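Lactaldehyde dehydrogenase (Methanocaldococcus jannaschii, PDB 3PQA) oxidises lactaldehyde to lactate with NAD(+) as its preferred coenzyme, a step in the biosynthesis of coenzyme F420. Local coordinates at residues B[159-165]-B[193-199]; B[15-19]-B[82-86]; B[325-330]-B[367-373]; B[65-70]-B[98-103]. All coordinates share one frame; numbering follows the deposited sequence.

Interaction 1. Residues B[159-165]-B[193-199]; sequences NVIVHHP and VYNLLTG. With SO4 (sulfate ion), chain G.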
loop_
_atom_site.group_PDB
_atom_site.type_symbol
_atom_site.label_atom_id
_atom_site.label_comp_id
_atom_site.label_asym_id
_atom_site.label_seq_id
_atom_site.Cartn_x
_atom_site.Cartn_y
_atom_site.Cartn_z
ATOM N N ASN B 159 18.089 1.816 14.810
ATOM C CA ASN B 159 19.359 1.113 14.759
ATOM C C ASN B 159 20.498 1.920 15.344
ATOM O O ASN B 159 20.530 3.130 15.218
ATOM C CB ASN B 159 19.726 0.794 13.318
ATOM C CG ASN B 159 18.757 -0.152 12.675
ATOM O OD1 ASN B 159 18.753 -1.340 12.976
ATOM N ND2 ASN B 159 17.933 0.363 11.778
ATOM N N VAL B 160 21.439 1.221 15.973
ATOM C CA VAL B 160 22.751 1.771 16.267
ATOM C C VAL B 160 23.567 1.731 14.968
ATOM O O VAL B 160 23.401 0.818 14.156
ATOM C CB VAL B 160 23.425 0.933 17.373
ATOM C CG1 VAL B 160 24.893 1.304 17.537
ATOM C CG2 VAL B 160 22.669 1.136 18.692
ATOM N N ILE B 161 24.448 2.711 14.784
ATOM C CA ILE B 161 25.246 2.808 13.565
ATOM C C ILE B 161 26.770 2.810 13.820
ATOM O O ILE B 161 27.255 3.541 14.686
ATOM C CB ILE B 161 24.899 4.089 12.810
ATOM C CG1 ILE B 161 23.396 4.159 12.530
ATOM C CG2 ILE B 161 25.715 4.187 11.506
ATOM C CD1 ILE B 161 22.909 5.588 12.241
ATOM N N VAL B 162 27.499 1.985 13.066
ATOM C CA VAL B 162 28.952 2.141 12.925
ATOM C C VAL B 162 29.231 2.464 11.465
ATOM O O VAL B 162 28.769 1.761 10.552
ATOM C CB VAL B 162 29.752 0.919 13.427
ATOM C CG1 VAL B 162 29.595 0.775 14.957
ATOM C CG2 VAL B 162 29.337 -0.367 12.722
ATOM N N HIS B 163 29.941 3.561 11.246
ATOM C CA HIS B 163 29.992 4.165 9.925
ATOM C C HIS B 163 31.431 4.422 9.529
ATOM O O HIS B 163 32.111 5.218 10.182
ATOM C CB HIS B 163 29.193 5.476 9.966
ATOM C CG HIS B 163 29.322 6.315 8.730
ATOM N ND1 HIS B 163 29.043 7.662 8.725
ATOM C CD2 HIS B 163 29.702 6.005 7.465
ATOM C CE1 HIS B 163 29.240 8.148 7.510
ATOM N NE2 HIS B 163 29.630 7.160 6.725
ATOM N N HIS B 164 31.891 3.734 8.482
ATOM C CA HIS B 164 33.185 4.028 7.882
ATOM C C HIS B 164 33.049 4.848 6.595
ATOM O O HIS B 164 32.516 4.360 5.610
ATOM C CB HIS B 164 33.979 2.757 7.588
ATOM C CG HIS B 164 35.257 3.027 6.855
ATOM N ND1 HIS B 164 36.383 3.508 7.491
ATOM C CD2 HIS B 164 35.564 2.965 5.538
ATOM C CE1 HIS B 164 37.343 3.690 6.599
ATOM N NE2 HIS B 164 36.872 3.367 5.409
ATOM N N PRO B 165 33.555 6.092 6.598
ATOM C CA PRO B 165 33.540 6.927 5.403
ATOM C C PRO B 165 34.799 6.673 4.570
ATOM O O PRO B 165 35.841 6.298 5.123
ATOM C CB PRO B 165 33.573 8.337 5.991
ATOM C CG PRO B 165 34.412 8.185 7.227
ATOM C CD PRO B 165 34.209 6.775 7.735
ATOM N N VAL B 193 25.284 5.769 20.167
ATOM C CA VAL B 193 24.346 5.234 19.170
ATOM C C VAL B 193 24.816 5.437 17.717
ATOM O O VAL B 193 24.392 4.703 16.820
ATOM C CB VAL B 193 22.892 5.771 19.342
ATOM C CG1 VAL B 193 22.375 5.538 20.763
ATOM C CG2 VAL B 193 22.794 7.232 18.937
ATOM N N TYR B 194 25.676 6.434 17.500
ATOM C CA TYR B 194 26.282 6.680 16.191
ATOM C C TYR B 194 27.793 6.825 16.330
ATOM O O TYR B 194 28.273 7.618 17.151
ATOM C CB TYR B 194 25.685 7.918 15.510
ATOM C CG TYR B 194 26.480 8.286 14.273
ATOM C CD1 TYR B 194 26.235 7.653 13.053
ATOM C CD2 TYR B 194 27.528 9.214 14.346
ATOM C CE1 TYR B 194 26.994 7.961 11.926
ATOM C CE2 TYR B 194 28.295 9.528 13.235
ATOM C CZ TYR B 194 28.033 8.902 12.029
ATOM O OH TYR B 194 28.794 9.209 10.920
ATOM N N ASN B 195 28.531 6.075 15.515
ATOM C CA ASN B 195 29.983 6.012 15.634
ATOM C C ASN B 195 30.678 6.143 14.278
ATOM O O ASN B 195 30.600 5.241 13.448
ATOM C CB ASN B 195 30.405 4.694 16.293
ATOM C CG ASN B 195 29.649 4.405 17.595
ATOM O OD1 ASN B 195 30.111 4.769 18.677
ATOM N ND2 ASN B 195 28.484 3.750 17.494
ATOM N N LEU B 196 31.376 7.257 14.068
ATOM C CA LEU B 196 32.174 7.426 12.859
ATOM C C LEU B 196 33.554 6.821 13.085
ATOM O O LEU B 196 34.263 7.199 14.026
ATOM C CB LEU B 196 32.275 8.903 12.470
ATOM C CG LEU B 196 32.905 9.208 11.104
ATOM C CD1 LEU B 196 31.972 8.917 9.904
ATOM C CD2 LEU B 196 33.377 10.659 11.071
ATOM N N LEU B 197 33.906 5.861 12.237
ATOM C CA LEU B 197 35.156 5.114 12.353
ATOM C C LEU B 197 36.035 5.356 11.115
ATOM O O LEU B 197 35.811 4.770 10.038
ATOM C CB LEU B 197 34.874 3.616 12.540
ATOM C CG LEU B 197 33.893 3.175 13.630
ATOM C CD1 LEU B 197 33.872 1.656 13.725
ATOM C CD2 LEU B 197 34.255 3.806 14.986
ATOM N N THR B 198 37.023 6.238 11.274
ATOM C CA THR B 198 37.920 6.589 10.178
ATOM C C THR B 198 39.140 5.688 10.149
ATOM O O THR B 198 39.544 5.146 11.184
ATOM C CB THR B 198 38.345 8.092 10.194
ATOM O OG1 THR B 198 38.919 8.437 11.462
ATOM C CG2 THR B 198 37.132 8.993 9.913
ATOM N N GLY B 199 39.716 5.520 8.964
ATOM C CA GLY B 199 40.933 4.725 8.815
ATOM C C GLY B 199 40.941 3.945 7.522
ATOM O O GLY B 199 40.167 4.233 6.604
HETATM S S SO4 G . 39.283 3.722 2.256
HETATM O O1 SO4 G . 39.320 4.719 1.194
HETATM O O2 SO4 G . 40.611 3.553 2.847
HETATM O O3 SO4 G . 38.360 4.176 3.282
HETATM O O4 SO4 G . 38.846 2.442 1.718
HETATM O O HOH W 1 38.230 6.758 6.742
#

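Interaction 2. Residues B[15-19]-B[82-86]; sequences DVINP and IDAGK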
loop_
_atom_site.group_PDB
_atom_site.type_symbol
_atom_site.label_atom_id
_atom_site.label_comp_id
_atom_site.label_asym_id
_atom_site.label_seq_id
_atom_site.Cartn_x
_atom_site.Cartn_y
_atom_site.Cartn_z
ATOM N N ASP B 15 46.856 11.035 6.147
ATOM C CA ASP B 15 46.780 12.227 5.308
ATOM C C ASP B 15 45.437 12.309 4.598
ATOM O O ASP B 15 44.913 11.297 4.131
ATOM C CB ASP B 15 47.881 12.222 4.244
ATOM C CG ASP B 15 49.242 12.600 4.796
ATOM O OD1 ASP B 15 49.345 12.870 6.010
ATOM O OD2 ASP B 15 50.205 12.629 4.000
ATOM N N VAL B 16 44.895 13.517 4.521
ATOM C CA VAL B 16 43.703 13.795 3.719
ATOM C C VAL B 16 44.118 14.812 2.666
ATOM O O VAL B 16 44.622 15.894 3.001
ATOM C CB VAL B 16 42.531 14.350 4.568
ATOM C CG1 VAL B 16 41.336 14.700 3.673
ATOM C CG2 VAL B 16 42.125 13.356 5.672
ATOM N N ILE B 17 43.897 14.462 1.401
ATOM C CA ILE B 17 44.459 15.207 0.271
ATOM C C ILE B 17 43.419 16.061 -0.455
ATOM O O ILE B 17 42.265 15.647 -0.624
ATOM C CB ILE B 17 45.137 14.234 -0.748
ATOM C CG1 ILE B 17 46.139 13.302 -0.046
ATOM C CG2 ILE B 17 45.827 14.992 -1.883
ATOM C CD1 ILE B 17 47.313 14.002 0.621
ATOM N N ASN B 18 43.822 17.258 -0.869
ATOM C CA ASN B 18 43.026 18.052 -1.814
ATOM C C ASN B 18 43.351 17.531 -3.215
ATOM O O ASN B 18 44.503 17.622 -3.638
ATOM C CB ASN B 18 43.400 19.536 -1.660
ATOM C CG ASN B 18 42.704 20.454 -2.670
ATOM O OD1 ASN B 18 42.415 20.074 -3.806
ATOM N ND2 ASN B 18 42.482 21.698 -2.257
ATOM N N PRO B 19 42.358 16.963 -3.939
ATOM C CA PRO B 19 42.737 16.309 -5.201
ATOM C C PRO B 19 43.139 17.266 -6.329
ATOM O O PRO B 19 43.700 16.811 -7.333
ATOM C CB PRO B 19 41.485 15.511 -5.594
ATOM C CG PRO B 19 40.367 16.184 -4.886
ATOM C CD PRO B 19 40.927 16.769 -3.620
ATOM N N ILE B 82 36.980 21.209 -1.728
ATOM C CA ILE B 82 38.380 21.066 -1.345
ATOM C C ILE B 82 38.806 19.601 -1.186
ATOM O O ILE B 82 39.885 19.213 -1.640
ATOM C CB ILE B 82 38.676 21.910 -0.060
ATOM C CG1 ILE B 82 38.573 23.406 -0.387
ATOM C CG2 ILE B 82 40.047 21.588 0.530
ATOM C CD1 ILE B 82 38.401 24.310 0.840
ATOM N N ASP B 83 37.949 18.792 -0.563
ATOM C CA ASP B 83 38.299 17.422 -0.177
ATOM C C ASP B 83 37.961 16.406 -1.269
ATOM O O ASP B 83 38.763 15.522 -1.569
ATOM C CB ASP B 83 37.595 17.079 1.154
ATOM C CG ASP B 83 38.034 15.753 1.760
ATOM O OD1 ASP B 83 39.085 15.203 1.389
ATOM O OD2 ASP B 83 37.302 15.255 2.650
ATOM N N ALA B 84 36.770 16.531 -1.850
ATOM C CA ALA B 84 36.310 15.606 -2.882
ATOM C C ALA B 84 36.599 16.107 -4.298
ATOM O O ALA B 84 36.383 15.384 -5.268
ATOM C CB ALA B 84 34.799 15.310 -2.706
ATOM N N GLY B 85 37.087 17.339 -4.413
ATOM C CA GLY B 85 37.335 17.945 -5.727
ATOM C C GLY B 85 36.076 18.283 -6.501
ATOM O O GLY B 85 36.101 18.383 -7.723
ATOM N N LYS B 86 34.968 18.465 -5.783
ATOM C CA LYS B 86 33.663 18.640 -6.412
ATOM C C LYS B 86 33.403 20.102 -6.719
ATOM O O LYS B 86 33.417 20.927 -5.815
ATOM C CB LYS B 86 32.562 18.087 -5.494
ATOM C CG LYS B 86 31.157 18.225 -6.091
ATOM C CD LYS B 86 30.126 17.433 -5.278
ATOM C CE LYS B 86 30.425 15.951 -5.360
ATOM N NZ LYS B 86 29.226 15.106 -5.104
#

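Interaction 3. Residues B[325-330]-B[367-373]; sequences WVEKVV and TETFAPV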
loop_
_atom_site.group_PDB
_atom_site.type_symbol
_atom_site.label_atom_id
_atom_site.label_comp_id
_atom_site.label_asym_id
_atom_site.label_seq_id
_atom_site.Cartn_x
_atom_site.Cartn_y
_atom_site.Cartn_z
ATOM N N TRP B 325 45.715 5.485 -14.144
ATOM C CA TRP B 325 45.057 4.279 -14.592
ATOM C C TRP B 325 44.110 4.588 -15.764
ATOM O O TRP B 325 44.119 3.878 -16.765
ATOM C CB TRP B 325 44.317 3.608 -13.438
ATOM C CG TRP B 325 43.530 2.413 -13.850
ATOM C CD1 TRP B 325 43.999 1.143 -14.050
ATOM C CD2 TRP B 325 42.120 2.371 -14.122
ATOM N NE1 TRP B 325 42.965 0.313 -14.425
ATOM C CE2 TRP B 325 41.802 1.040 -14.475
ATOM C CE3 TRP B 325 41.097 3.326 -14.091
ATOM C CZ2 TRP B 325 40.496 0.640 -14.807
ATOM C CZ3 TRP B 325 39.795 2.926 -14.417
ATOM C CH2 TRP B 325 39.511 1.595 -14.766
ATOM N N VAL B 326 43.318 5.654 -15.638
ATOM C CA VAL B 326 42.362 6.046 -16.690
ATOM C C VAL B 326 43.093 6.336 -18.007
ATOM O O VAL B 326 42.637 5.945 -19.081
ATOM C CB VAL B 326 41.503 7.267 -16.273
ATOM C CG1 VAL B 326 40.658 7.771 -17.444
ATOM C CG2 VAL B 326 40.582 6.899 -15.114
ATOM N N GLU B 327 44.228 7.022 -17.887
ATOM C CA GLU B 327 45.108 7.324 -19.009
ATOM C C GLU B 327 45.508 6.053 -19.754
ATOM O O GLU B 327 45.473 6.015 -20.984
ATOM C CB GLU B 327 46.346 8.044 -18.482
ATOM C CG GLU B 327 47.346 8.512 -19.524
ATOM C CD GLU B 327 48.394 9.424 -18.905
ATOM O OE1 GLU B 327 49.114 8.993 -17.972
ATOM O OE2 GLU B 327 48.489 10.583 -19.344
ATOM N N LYS B 328 45.876 5.020 -18.997
ATOM C CA LYS B 328 46.276 3.728 -19.551
ATOM C C LYS B 328 45.132 3.019 -20.264
ATOM O O LYS B 328 45.340 2.370 -21.289
ATOM C CB LYS B 328 46.843 2.823 -18.460
ATOM C CG LYS B 328 48.246 3.178 -18.042
ATOM C CD LYS B 328 48.590 2.539 -16.715
ATOM C CE LYS B 328 49.950 2.996 -16.240
ATOM N NZ LYS B 328 50.117 2.738 -14.792
ATOM N N VAL B 329 43.927 3.139 -19.707
ATOM C CA VAL B 329 42.745 2.530 -20.295
ATOM C C VAL B 329 42.411 3.226 -21.613
ATOM O O VAL B 329 42.075 2.573 -22.602
ATOM C CB VAL B 329 41.538 2.576 -19.321
ATOM C CG1 VAL B 329 40.297 2.011 -19.974
ATOM C CG2 VAL B 329 41.852 1.796 -18.039
ATOM N N VAL B 330 42.512 4.549 -21.636
ATOM C CA VAL B 330 42.286 5.290 -22.881
ATOM C C VAL B 330 43.306 4.862 -23.952
ATOM O O VAL B 330 42.932 4.563 -25.083
ATOM C CB VAL B 330 42.260 6.823 -22.652
ATOM C CG1 VAL B 330 42.153 7.581 -23.975
ATOM C CG2 VAL B 330 41.091 7.191 -21.748
ATOM N N THR B 367 34.390 -1.575 -19.202
ATOM C CA THR B 367 35.169 -1.063 -18.079
ATOM C C THR B 367 34.529 0.177 -17.470
ATOM O O THR B 367 34.317 1.183 -18.161
ATOM C CB THR B 367 36.624 -0.744 -18.523
ATOM O OG1 THR B 367 37.204 -1.899 -19.144
ATOM C CG2 THR B 367 37.492 -0.306 -17.341
ATOM N N GLU B 368 34.219 0.108 -16.177
ATOM C CA GLU B 368 33.784 1.295 -15.446
ATOM C C GLU B 368 35.007 2.140 -15.095
ATOM O O GLU B 368 35.826 1.734 -14.258
ATOM C CB GLU B 368 33.010 0.925 -14.172
ATOM C CG GLU B 368 32.471 2.144 -13.429
ATOM C CD GLU B 368 31.684 1.804 -12.166
ATOM O OE1 GLU B 368 32.017 0.816 -11.475
ATOM O OE2 GLU B 368 30.736 2.540 -11.857
ATOM N N THR B 369 35.132 3.305 -15.726
ATOM C CA THR B 369 36.337 4.124 -15.560
ATOM C C THR B 369 36.197 5.193 -14.464
ATOM O O THR B 369 37.188 5.749 -14.018
ATOM C CB THR B 369 36.769 4.798 -16.888
ATOM O OG1 THR B 369 35.720 5.647 -17.351
ATOM C CG2 THR B 369 37.116 3.758 -17.959
ATOM N N PHE B 370 34.973 5.500 -14.037
ATOM C CA PHE B 370 34.772 6.592 -13.073
ATOM C C PHE B 370 35.587 7.812 -13.507
ATOM O O PHE B 370 36.440 8.326 -12.764
ATOM C CB PHE B 370 35.159 6.149 -11.653
ATOM C CG PHE B 370 33.997 6.097 -10.694
ATOM C CD1 PHE B 370 32.832 5.401 -11.023
ATOM C CD2 PHE B 370 34.074 6.740 -9.465
ATOM C CE1 PHE B 370 31.765 5.353 -10.139
ATOM C CE2 PHE B 370 33.005 6.698 -8.575
ATOM C CZ PHE B 370 31.851 6.009 -8.918
ATOM N N ALA B 371 35.359 8.236 -14.744
ATOM C CA ALA B 371 36.180 9.272 -15.364
ATOM C C ALA B 371 35.407 9.919 -16.499
ATOM O O ALA B 371 34.421 9.346 -16.984
ATOM C CB ALA B 371 37.460 8.673 -15.903
ATOM N N PRO B 372 35.856 11.108 -16.944
ATOM C CA PRO B 372 35.104 11.798 -17.994
ATOM C C PRO B 372 35.501 11.296 -19.385
ATOM O O PRO B 372 35.918 12.078 -20.237
ATOM C CB PRO B 372 35.506 13.259 -17.797
ATOM C CG PRO B 372 36.944 13.162 -17.296
ATOM C CD PRO B 372 36.970 11.932 -16.421
ATOM N N VAL B 373 35.377 9.985 -19.577
ATOM C CA VAL B 373 35.779 9.283 -20.800
ATOM C C VAL B 373 34.555 8.574 -21.386
ATOM O O VAL B 373 34.024 7.637 -20.773
ATOM C CB VAL B 373 36.887 8.230 -20.520
ATOM C CG1 VAL B 373 37.200 7.421 -21.774
ATOM C CG2 VAL B 373 38.145 8.894 -19.962
#

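Interaction 4. Residues B[65-70]-B[98-103]; sequences IAKQIK and SIGTFK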
loop_
_atom_site.group_PDB
_atom_site.type_symbol
_atom_site.label_atom_id
_atom_site.label_comp_id
_atom_site.label_asym_id
_atom_site.label_seq_id
_atom_site.Cartn_x
_atom_site.Cartn_y
_atom_site.Cartn_z
ATOM N N ILE B 65 19.244 17.513 12.632
ATOM C CA ILE B 65 20.377 17.261 11.740
ATOM C C ILE B 65 20.178 18.063 10.455
ATOM O O ILE B 65 21.101 18.769 10.001
ATOM C CB ILE B 65 20.565 15.750 11.463
ATOM C CG1 ILE B 65 21.107 15.050 12.724
ATOM C CG2 ILE B 65 21.509 15.527 10.285
ATOM C CD1 ILE B 65 21.011 13.547 12.704
ATOM N N ALA B 66 18.975 17.985 9.885
ATOM C CA ALA B 66 18.665 18.767 8.691
ATOM C C ALA B 66 18.864 20.262 8.933
ATOM O O ALA B 66 19.412 20.967 8.085
ATOM C CB ALA B 66 17.247 18.494 8.216
ATOM N N LYS B 67 18.404 20.747 10.089
ATOM C CA LYS B 67 18.533 22.162 10.405
ATOM C C LYS B 67 20.002 22.578 10.452
ATOM O O LYS B 67 20.380 23.596 9.873
ATOM C CB LYS B 67 17.826 22.496 11.719
ATOM C CG LYS B 67 17.846 23.977 12.072
ATOM C CD LYS B 67 16.967 24.255 13.269
ATOM C CE LYS B 67 17.145 25.686 13.762
ATOM N NZ LYS B 67 18.328 25.826 14.676
ATOM N N GLN B 68 20.830 21.788 11.128
ATOM C CA GLN B 68 22.269 22.102 11.213
ATOM C C GLN B 68 22.991 22.106 9.861
ATOM O O GLN B 68 23.846 22.970 9.611
ATOM C CB GLN B 68 22.985 21.140 12.138
ATOM C CG GLN B 68 22.613 21.257 13.613
ATOM C CD GLN B 68 23.415 20.278 14.418
ATOM O OE1 GLN B 68 24.635 20.399 14.514
ATOM N NE2 GLN B 68 22.749 19.262 14.952
ATOM N N ILE B 69 22.659 21.132 9.004
ATOM C CA ILE B 69 23.246 21.046 7.660
ATOM C C ILE B 69 22.877 22.305 6.883
ATOM O O ILE B 69 23.728 22.913 6.237
ATOM C CB ILE B 69 22.771 19.788 6.885
ATOM C CG1 ILE B 69 23.291 18.510 7.556
ATOM C CG2 ILE B 69 23.233 19.832 5.408
ATOM C CD1 ILE B 69 22.719 17.192 6.979
ATOM N N LYS B 70 21.608 22.700 6.968
ATOM C CA LYS B 70 21.147 23.925 6.317
ATOM C C LYS B 70 21.899 25.167 6.814
ATOM O O LYS B 70 22.284 26.019 6.005
ATOM C CB LYS B 70 19.632 24.079 6.483
ATOM C CG LYS B 70 19.011 25.275 5.778
ATOM C CD LYS B 70 17.499 25.303 6.024
ATOM C CE LYS B 70 16.848 26.601 5.569
ATOM N NZ LYS B 70 16.744 26.657 4.089
ATOM N N SER B 98 21.061 16.413 0.800
ATOM C CA SER B 98 21.244 15.799 2.117
ATOM C C SER B 98 20.255 16.332 3.148
ATOM O O SER B 98 19.782 15.565 3.987
ATOM C CB SER B 98 22.706 15.919 2.591
ATOM O OG SER B 98 22.996 17.215 3.082
ATOM N N ILE B 99 19.934 17.628 3.059
ATOM C CA ILE B 99 18.918 18.236 3.940
ATOM C C ILE B 99 17.594 17.518 3.697
ATOM O O ILE B 99 16.917 17.095 4.652
ATOM C CB ILE B 99 18.757 19.755 3.681
ATOM C CG1 ILE B 99 20.076 20.481 3.981
ATOM C CG2 ILE B 99 17.656 20.334 4.539
ATOM C CD1 ILE B 99 20.179 21.865 3.337
ATOM N N GLY B 100 17.251 17.367 2.418
ATOM C CA GLY B 100 16.024 16.672 2.021
ATOM C C GLY B 100 15.944 15.226 2.505
ATOM O O GLY B 100 14.883 14.762 2.931
ATOM N N THR B 101 17.068 14.516 2.451
ATOM C CA THR B 101 17.123 13.119 2.873
ATOM C C THR B 101 16.845 12.973 4.369
ATOM O O THR B 101 16.089 12.091 4.780
ATOM C CB THR B 101 18.494 12.521 2.482
ATOM O OG1 THR B 101 18.592 12.569 1.057
ATOM C CG2 THR B 101 18.643 11.078 2.947
ATOM N N PHE B 102 17.470 13.827 5.185
ATOM C CA PHE B 102 17.183 13.798 6.618
ATOM C C PHE B 102 15.731 14.165 6.916
ATOM O O PHE B 102 15.097 13.530 7.757
ATOM C CB PHE B 102 18.204 14.630 7.416
ATOM C CG PHE B 102 19.480 13.880 7.700
ATOM C CD1 PHE B 102 19.524 12.917 8.710
ATOM C CD2 PHE B 102 20.634 14.115 6.940
ATOM C CE1 PHE B 102 20.711 12.200 8.972
ATOM C CE2 PHE B 102 21.809 13.404 7.192
ATOM C CZ PHE B 102 21.846 12.449 8.206
ATOM N N LYS B 103 15.195 15.164 6.211
ATOM C CA LYS B 103 13.788 15.548 6.423
ATOM C C LYS B 103 12.778 14.472 6.025
ATOM O O LYS B 103 11.765 14.289 6.700
ATOM C CB LYS B 103 13.462 16.853 5.719
ATOM C CG LYS B 103 14.204 18.022 6.301
ATOM C CD LYS B 103 13.742 19.322 5.705
ATOM C CE LYS B 103 14.238 20.461 6.587
ATOM N NZ LYS B 103 13.658 21.767 6.154
#

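Interaction 1. Residues B[159-165]-B[193-199]
Tyr194 and Leu196 build a notch into which the imidazole of His163 drops. With His163 CG trans to the backbone N (chi1 171°), the ring leans over the neighbouring strand, where its ND1 meets Tyr194 OH at 2.7 Å, near the imidazole plane. Leu196 CD1 covers one face of the same ring, 3.8 Å from its centroid. That methyl fills the space between the imidazole and the proline, since Pro165 CG also rests on Leu196 CD1, at 3.7 Å. Behind His163, Ile161 CB abuts Tyr194 CD1 (3.8 Å), and helix 145-156 closes over this face. On the face of Val162 and Asn195, Val162 CB meets Leu197 CD1 more loosely, with helix 33-44 beyond.

The strands run parallel, as neighbours in a beta-alpha-beta unit whose crossover helix is 171-186. Ile161 O accepts twice from Asn195, from N at 3.0 Å and from ND2 at 3.1 Å, the two donors lying on opposite faces of the carbonyl plane; ND2 also bonds Gly192 O. At the far end His164 ND1 donates to Leu197 O at 2.9 Å, while His164 NE2 donates to sulfate O3 at 2.7 Å. Ser167 N and Gly201 N also donate to the sulfate. Two donated bonds from one imidazole are consistent with protonation on both nitrogens while this anion, probably from the crystallisation liquor, is bound.

Interaction 2. Residues B[15-19]-B[82-86]
Ile82 turns its carbonyl toward Asn18 and Pro19 as helix 73-84 runs out. The CA-H of Asn18 points at Ile82 O (CA to O 3.4 Å), and Pro19 CD sits 3.3 Å from the same oxygen. A chi1 of 176° carries the carboxamide of Asn18 over Ile82, its ND2 3.7 Å from Ile82 CG2. Asn18 OD1 is not bonded to Ile82 O, both being acceptors; it takes Tyr20 N and Ser21 N instead, the first of these forming an Asx turn. A leucine here would probably leave those two backbone N-H groups without their acceptor and free the turn to shift off the helix end.

Asp83 follows with a second carbonyl under the proline, its O 3.2 Å from Pro19 CD. Its carboxylate comes back toward the strand, where OD1 touches Val16 CG1 at 3.2 Å, while OD2 accepts from Leu171 N. The carbonyl carbon of Ala84 lies next to Pro19 CG, and its oxygen accepts from Tyr270 OH. At Gly85 the chain leaves the helix with positive phi (70°), and Pro19 CG packs on Gly85 N at 3.5 Å. A side chain there would collide with the same CG, a second reason for glycine besides the backbone angle. The arrangement is a helix C-terminus ended by a glycine in left-handed conformation, its last carbonyls overlaid by the connection that leaves strand 14-17 toward strand 24-28 of the N-terminal beta hairpin.

Interaction 3. Residues B[325-330]-B[367-373]
Thr369 O is hemmed in by Val326 and Trp325: Val326 CG2 approaches it to 3.7 Å, and Trp325 CZ3 lies 3.9 Å away with the oxygen in the plane of the indole, at its edge. The polar partner of this oxygen is His322, one helical turn earlier, whose NE2 gives it a weak hydrogen bond and a sounder one to Phe370 O.

The indole of Trp325, directed away from its own backbone N by a chi1 of 176°, extends its six-membered end along the loop. Its CH2 comes 3.7 Å from Glu368 O, again near the ring plane, and 3.8 Å from Thr367 CG2. Val329 CG2 lies over one face of the indole toward its rim, which backs the ring from its own helix. Val329 CG1 turns to Thr369 CG2, a looser touch.

Deeper in, Val326 straddles Ala371. Both of its methyls come against Ala371 CB, CG1 at 3.7 Å, and Val326 CG1 also passes Val373 CG2 at 3.7 Å. Val330 CG2 closes the row on Val373 CG2 at 3.8 Å, where strand 373-379 begins, just beyond the inverse gamma turn centred on Pro372.

Residues 325-330 thus bring carbon alone to the loop, which answers with methyls and two carbonyl oxygens; His322 supplies polar ties. Glu368 CB points away from this apolar side, and its OE2 accepts from Gly244 N, with the carboxylate side chain about 5 Å from that of the presumed nucleophile Cys275. Such packing is consistent with a loop backbone held by apolar contacts and by His322 while its polar side chain faces the active site.

Interaction 4. Residues B[65-70]-B[98-103]
Ile65 sets its CG2 squarely over the ring of Phe102, 3.4 Å from the centroid and 3° off the normal, a close CH-pi contact. Ile69 CD1 reaches the same ring obliquely, 3.7 Å from Phe102 CD2. Beside them Ile69 CG2 slides past Ile99 CG1 at 3.5 Å, and Ile99 CD1 continues to Lys70 CA at 3.7 Å.

Ala66 lies where the backbones are nearest, its CB among Ile99, the CB of Phe102 and the aliphatic chain of Lys103, whose CG is 3.6 Å from it. The axes of 65-70 and 98-103 approach to 8.6 Å and run nearly antiparallel, at 168°. A chi1 of -82° hangs the Phe102 ring beside its backbone N and under Ile65. A serine in its place would probably leave Ile65 CG2 and Ile69 CD1 without the surface they rest on and open a gap between the helices. Ser98 OG, touched by Ile69 CG2, is satisfied by Val95 O of its own helix.

Outside the pair, helix 145-156 backs helix 88-111 through Ala148 and Ala152 on Phe102, and helix 171-186 backs helix 55-71 through Ile179, Ile180 and Ala183 on Ile65.

Along the chain interactions 2 and 4 interlock, because helix 73-84, whose end forms the start of 82-86, lies between the two helices of interaction 4; interaction 1 and then interaction 3 follow. Interactions 1 and 4 have centres about 18 Å apart and are bridged by helix 145-156, which touches both. Helix 171-186 is the crossover of interaction 1, packs on Ile65 of interaction 4, and at Leu171 receives Asp83 of interaction 2. Interaction 3, about 34 Å from interaction 4 between centres, packs a helix on the loop leading into the other large sheet. Interaction 1 lies near the predicted NAD site, interaction 3 near both that site and Cys275; 2 and 4 lie away from them, among the N-terminal helices.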